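Local coordinates for protein FAD-binding oxidoreductase (Gulosibacter chungangensis, PDB 7PBG) that oxidises 4-ethylphenol, probably by dehydrogenation to 4-vinylphenol, using a covalently bound FAD cofactor, at residues E456-T461 against N480-Q485; E24-E29 against V67-R72. All blocks are in the same frame, centred on the assembly; numbering follows the deposited sequence.

Both contacts are small, partly buried and made without a hydrogen bond between their segments, yet they join different elements of the FAD-dependent oxidoreductase. The centre of contact 1 lies nearer the chain centre (about 17 Å) than that of contact 2 (about 29 Å). Contact 1 sets helix 451-470 against the turn leading into helix 483-489, both in the FAD-linked oxidase C-terminal domain. Contact 2 packs the end of the N-terminal helix 12-26 on helix 64-77 of the FAD binding domain. Methyl groups carry both; contact 1 has an arginine bridging its margin, whereas contact 2 is bordered by an exposed threonine. The two centres stand 35 Å apart without touching.

Contact 1: E456-T461 against N480-Q485; sequences ETLDMT and NVLADQ
Thr461 and Leu482 form the tighter part of this methyl-to-methyl contact: Thr461 CG2 meets Leu482 CD1 at 3.7 Å, the two side chains crossing at about a right angle. In Thr461, OG1 sits beside the backbone N (chi1 -54°) and CG2 anti to that N, which turns the methyl to the leucine and the hydroxyl back to its own helix. There Thr461 OG1 donates to Thr457 O at 2.7 Å, tilted 29° from the carbonyl plane; Thr461 N reaches the same oxygen from the opposite face, so two bonds grip it and the buried hydroxyl is satisfied within the helix. The other part is looser and only partly buried. Leu458 CD1 lies 3.9 Å from Leu482 CD2, these side chains running past each other in opposite directions, and 4.1 Å from Val481 CG1. The two methyls of Leu482 thus serve one helical turn. Beside this apolar patch, Arg462 hydrogen-bonds through NH2 to Val481 O and through NH1 to Gln485 OE1, tying helix to turn. Phe396 of strand 393-402 touches Thr461, Val481 and Leu482, so helix 451-470 and the approach to helix 483-489 share a packing surface on the strand that carries His395, to which the FAD is covalently attached.

Contact 2: E24-E29 against V67-R72; sequences ETIGSE and VQVIVR
Thr25 and Ile26, at the end of helix 12-26, pack on Val69 and Ile70 of helix 64-77 in a small apolar helix-to-helix contact, the second helix belonging to the FAD binding domain. Ile26 carries its buried side. Ile26 CD1 presses on Val69 CG1 at 3.3 Å, tighter than usual for two carbons, as the side chains pass in opposite directions. That methyl of Val69 sits between its own backbone N and carbonyl carbon (chi1 60°), while CG2 is left to meet Thr25. Ile26 also crosses Ile70 at about a right angle: Ile26 CG1 is 3.8 Å from Ile70 CG1, and Ile26 CD1 is 4.0 Å from Ile70 CD1. Ile70 thereby meets its partner with the whole CG1-CD1 branch, CG1 closest. On the exposed side, Thr25 lies obliquely over Val69, with Thr25 CB 3.8 Å from Val69 CG2. The threonine hydroxyl is bonded back to its own helix, chiefly to Glu21 O, with Phe22 O also in range, and brings no polar bond to the contact. Gly27 then leaves the helix with positive phi (114°), and the chain turns off towards strand 31-32. Ile70 also touches Pro61, and Val67 and Val71 pack against Val185 of strand 179-186 and Ile227 of strand 226-237, placing helix 64-77 between the N-terminal helix and that sheet.

Contact 1: E456-T461 against N480-Q485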
loop_
_atom_site.group_PDB
_atom_site.type_symbol
_atom_site.label_atom_id
_atom_site.label_comp_id
_atom_site.label_asym_id
_atom_site.label_seq_id
_atom_site.Cartn_x
_atom_site.Cartn_y
_atom_site.Cartn_z
ATOM N N GLU A 456 29.748 8.029 21.752
ATOM C CA GLU A 456 30.373 8.216 20.431
ATOM C C GLU A 456 29.354 7.797 19.375
ATOM O O GLU A 456 29.234 8.489 18.379
ATOM C CB GLU A 456 31.660 7.411 20.262
ATOM C CG GLU A 456 32.863 8.017 20.993
ATOM C CD GLU A 456 33.041 9.507 20.747
ATOM O OE1 GLU A 456 33.012 10.289 21.745
ATOM O OE2 GLU A 456 33.148 9.892 19.578
ATOM N N THR A 457 28.659 6.687 19.609
ATOM C CA THR A 457 27.680 6.169 18.624
ATOM C C THR A 457 26.512 7.133 18.475
ATOM O O THR A 457 26.104 7.415 17.343
ATOM C CB THR A 457 27.210 4.774 19.015
ATOM O OG1 THR A 457 28.406 4.003 19.074
ATOM C CG2 THR A 457 26.245 4.183 18.009
ATOM N N LEU A 458 25.965 7.600 19.594
ATOM C CA LEU A 458 24.860 8.566 19.545
ATOM C C LEU A 458 25.330 9.858 18.885
ATOM O O LEU A 458 24.597 10.368 17.996
ATOM C CB LEU A 458 24.353 8.847 20.953
ATOM C CG LEU A 458 23.234 9.872 21.019
ATOM C CD1 LEU A 458 22.088 9.526 20.063
ATOM C CD2 LEU A 458 22.748 10.021 22.451
ATOM N N ASP A 459 26.460 10.430 19.311
ATOM C CA ASP A 459 26.961 11.687 18.694
ATOM C C ASP A 459 27.178 11.505 17.195
ATOM O O ASP A 459 26.793 12.406 16.421
ATOM C CB ASP A 459 28.266 12.138 19.325
ATOM C CG ASP A 459 28.090 12.652 20.737
ATOM O OD1 ASP A 459 26.920 12.801 21.167
ATOM O OD2 ASP A 459 29.143 12.855 21.406
ATOM N N MET A 460 27.822 10.399 16.803
ATOM C CA MET A 460 28.081 10.084 15.384
ATOM C C MET A 460 26.749 10.087 14.629
ATOM O O MET A 460 26.634 10.722 13.584
ATOM C CB MET A 460 28.717 8.706 15.216
ATOM C CG MET A 460 28.970 8.334 13.759
ATOM S SD MET A 460 29.347 6.591 13.618
ATOM C CE MET A 460 27.782 5.791 13.943
ATOM N N THR A 461 25.764 9.369 15.146
ATOM C CA THR A 461 24.474 9.179 14.448
ATOM C C THR A 461 23.727 10.512 14.340
ATOM O O THR A 461 23.140 10.775 13.288
ATOM C CB THR A 461 23.635 8.106 15.117
ATOM O OG1 THR A 461 24.477 6.958 15.190
ATOM C CG2 THR A 461 22.366 7.798 14.343
ATOM N N ASN A 480 14.221 4.951 19.352
ATOM C CA ASN A 480 13.545 5.809 20.366
ATOM C C ASN A 480 14.323 7.114 20.590
ATOM O O ASN A 480 13.700 8.201 20.558
ATOM C CB ASN A 480 13.439 5.138 21.731
ATOM C CG ASN A 480 12.626 3.868 21.727
ATOM O OD1 ASN A 480 12.012 3.514 20.706
ATOM N ND2 ASN A 480 12.576 3.202 22.873
ATOM N N VAL A 481 15.632 7.045 20.842
ATOM C CA VAL A 481 16.384 8.255 21.297
ATOM C C VAL A 481 16.507 9.254 20.154
ATOM O O VAL A 481 16.771 10.422 20.405
ATOM C CB VAL A 481 17.744 7.850 21.885
ATOM C CG1 VAL A 481 18.714 7.388 20.802
ATOM C CG2 VAL A 481 18.325 8.963 22.728
ATOM N N LEU A 482 16.383 8.799 18.905
ATOM C CA LEU A 482 16.531 9.647 17.686
ATOM C C LEU A 482 15.199 10.212 17.192
ATOM O O LEU A 482 15.219 11.055 16.241
ATOM C CB LEU A 482 17.126 8.816 16.546
ATOM C CG LEU A 482 18.511 8.235 16.774
ATOM C CD1 LEU A 482 18.926 7.355 15.575
ATOM C CD2 LEU A 482 19.555 9.315 17.093
ATOM N N ALA A 483 14.070 9.754 17.738
ATOM C CA ALA A 483 12.714 10.001 17.170
ATOM C C ALA A 483 12.485 11.506 16.991
ATOM O O ALA A 483 12.068 11.938 15.948
ATOM C CB ALA A 483 11.672 9.401 18.071
ATOM N N ASP A 484 12.781 12.300 18.002
ATOM C CA ASP A 484 12.404 13.724 17.903
ATOM C C ASP A 484 13.272 14.389 16.846
ATOM O O ASP A 484 12.770 15.268 16.059
ATOM C CB ASP A 484 12.534 14.441 19.246
ATOM C CG ASP A 484 11.306 14.295 20.129
ATOM O OD1 ASP A 484 10.205 13.915 19.622
ATOM O OD2 ASP A 484 11.450 14.562 21.328
ATOM N N GLN A 485 14.574 14.076 16.852
ATOM C CA GLN A 485 15.496 14.694 15.879
ATOM C C GLN A 485 15.030 14.316 14.462
ATOM O O GLN A 485 14.950 15.178 13.552
ATOM C CB GLN A 485 16.948 14.267 16.075
ATOM C CG GLN A 485 17.873 14.922 15.066
ATOM C CD GLN A 485 19.318 14.483 15.178
ATOM O OE1 GLN A 485 19.667 13.589 15.972
ATOM N NE2 GLN A 485 20.148 15.019 14.297
#

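Contact 2: E24-E29 against V67-R72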
loop_
_atom_site.group_PDB
_atom_site.type_symbol
_atom_site.label_atom_id
_atom_site.label_comp_id
_atom_site.label_asym_id
_atom_site.label_seq_id
_atom_site.Cartn_x
_atom_site.Cartn_y
_atom_site.Cartn_z
ATOM N N GLU A 24 -5.664 -8.557 39.097
ATOM C CA GLU A 24 -7.006 -9.131 39.374
ATOM C C GLU A 24 -7.621 -9.603 38.047
ATOM O O GLU A 24 -8.191 -10.714 38.038
ATOM C CB GLU A 24 -7.935 -8.158 40.112
ATOM N N THR A 25 -7.460 -8.836 36.956
ATOM C CA THR A 25 -8.184 -9.069 35.677
ATOM C C THR A 25 -7.431 -10.037 34.752
ATOM O O THR A 25 -8.108 -10.763 34.007
ATOM C CB THR A 25 -8.469 -7.728 34.990
ATOM O OG1 THR A 25 -7.248 -7.035 34.737
ATOM C CG2 THR A 25 -9.391 -6.835 35.805
ATOM N N ILE A 26 -6.108 -9.970 34.714
ATOM C CA ILE A 26 -5.221 -10.723 33.765
ATOM C C ILE A 26 -4.674 -11.959 34.485
ATOM O O ILE A 26 -4.477 -13.007 33.835
ATOM C CB ILE A 26 -4.086 -9.796 33.282
ATOM C CG1 ILE A 26 -4.669 -8.484 32.775
ATOM C CG2 ILE A 26 -3.191 -10.452 32.239
ATOM C CD1 ILE A 26 -5.739 -8.726 31.728
ATOM N N GLY A 27 -4.447 -11.847 35.792
ATOM C CA GLY A 27 -3.784 -12.920 36.561
ATOM C C GLY A 27 -2.442 -12.422 37.070
ATOM O O GLY A 27 -1.627 -11.946 36.256
ATOM N N SER A 28 -2.193 -12.498 38.384
ATOM C CA SER A 28 -0.943 -11.994 39.012
ATOM C C SER A 28 0.299 -12.636 38.365
ATOM O O SER A 28 1.303 -11.939 38.223
ATOM C CB SER A 28 -0.966 -12.184 40.506
ATOM O OG SER A 28 -1.026 -13.564 40.790
ATOM N N GLU A 29 0.235 -13.896 37.920
ATOM C CA GLU A 29 1.406 -14.574 37.295
ATOM C C GLU A 29 1.780 -13.921 35.948
ATOM O O GLU A 29 2.875 -14.242 35.437
ATOM C CB GLU A 29 1.184 -16.073 37.105
ATOM C CG GLU A 29 0.018 -16.430 36.191
ATOM C CD GLU A 29 -1.317 -16.799 36.842
ATOM O OE1 GLU A 29 -1.908 -15.954 37.601
ATOM O OE2 GLU A 29 -1.774 -17.933 36.593
ATOM N N VAL A 67 -5.852 -7.706 26.419
ATOM C CA VAL A 67 -5.365 -6.388 25.898
ATOM C C VAL A 67 -6.422 -5.299 26.130
ATOM O O VAL A 67 -6.071 -4.180 26.612
ATOM C CB VAL A 67 -4.917 -6.482 24.427
ATOM C CG1 VAL A 67 -4.489 -5.114 23.920
ATOM C CG2 VAL A 67 -3.783 -7.446 24.280
ATOM N N GLN A 68 -7.690 -5.551 25.808
ATOM C CA GLN A 68 -8.747 -4.520 25.988
ATOM C C GLN A 68 -8.815 -4.077 27.455
ATOM O O GLN A 68 -8.942 -2.884 27.707
ATOM C CB GLN A 68 -10.120 -5.021 25.572
ATOM C CG GLN A 68 -10.159 -5.476 24.128
ATOM C CD GLN A 68 -11.535 -5.994 23.806
ATOM O OE1 GLN A 68 -11.759 -7.206 23.847
ATOM N NE2 GLN A 68 -12.473 -5.073 23.585
ATOM N N VAL A 69 -8.844 -5.026 28.378
ATOM C CA VAL A 69 -9.033 -4.700 29.816
ATOM C C VAL A 69 -7.798 -3.964 30.300
ATOM O O VAL A 69 -7.965 -3.007 31.080
ATOM C CB VAL A 69 -9.385 -5.911 30.708
ATOM C CG1 VAL A 69 -8.353 -6.987 30.703
ATOM C CG2 VAL A 69 -9.668 -5.486 32.153
ATOM N N ILE A 70 -6.597 -4.352 29.868
ATOM C CA ILE A 70 -5.345 -3.611 30.249
ATOM C C ILE A 70 -5.423 -2.157 29.757
ATOM O O ILE A 70 -5.064 -1.204 30.502
ATOM C CB ILE A 70 -4.091 -4.319 29.707
ATOM C CG1 ILE A 70 -3.863 -5.661 30.416
ATOM C CG2 ILE A 70 -2.852 -3.433 29.771
ATOM C CD1 ILE A 70 -3.068 -6.652 29.579
ATOM N N VAL A 71 -5.872 -1.960 28.529
ATOM C CA VAL A 71 -5.950 -0.589 27.950
ATOM C C VAL A 71 -6.960 0.258 28.749
ATOM O O VAL A 71 -6.697 1.463 28.969
ATOM C CB VAL A 71 -6.318 -0.687 26.466
ATOM C CG1 VAL A 71 -6.693 0.692 25.937
ATOM C CG2 VAL A 71 -5.154 -1.258 25.670
ATOM N N ARG A 72 -8.092 -0.333 29.125
ATOM C CA ARG A 72 -9.146 0.394 29.875
ATOM C C ARG A 72 -8.561 0.836 31.209
ATOM O O ARG A 72 -8.750 2.010 31.577
ATOM C CB ARG A 72 -10.388 -0.464 30.059
ATOM C CG ARG A 72 -11.149 -0.665 28.760
ATOM C CD ARG A 72 -12.211 -1.726 28.931
ATOM N NE ARG A 72 -12.800 -2.050 27.643
ATOM C CZ ARG A 72 -13.176 -3.263 27.260
ATOM N NH1 ARG A 72 -12.978 -4.318 28.031
ATOM N NH2 ARG A 72 -13.701 -3.418 26.062
#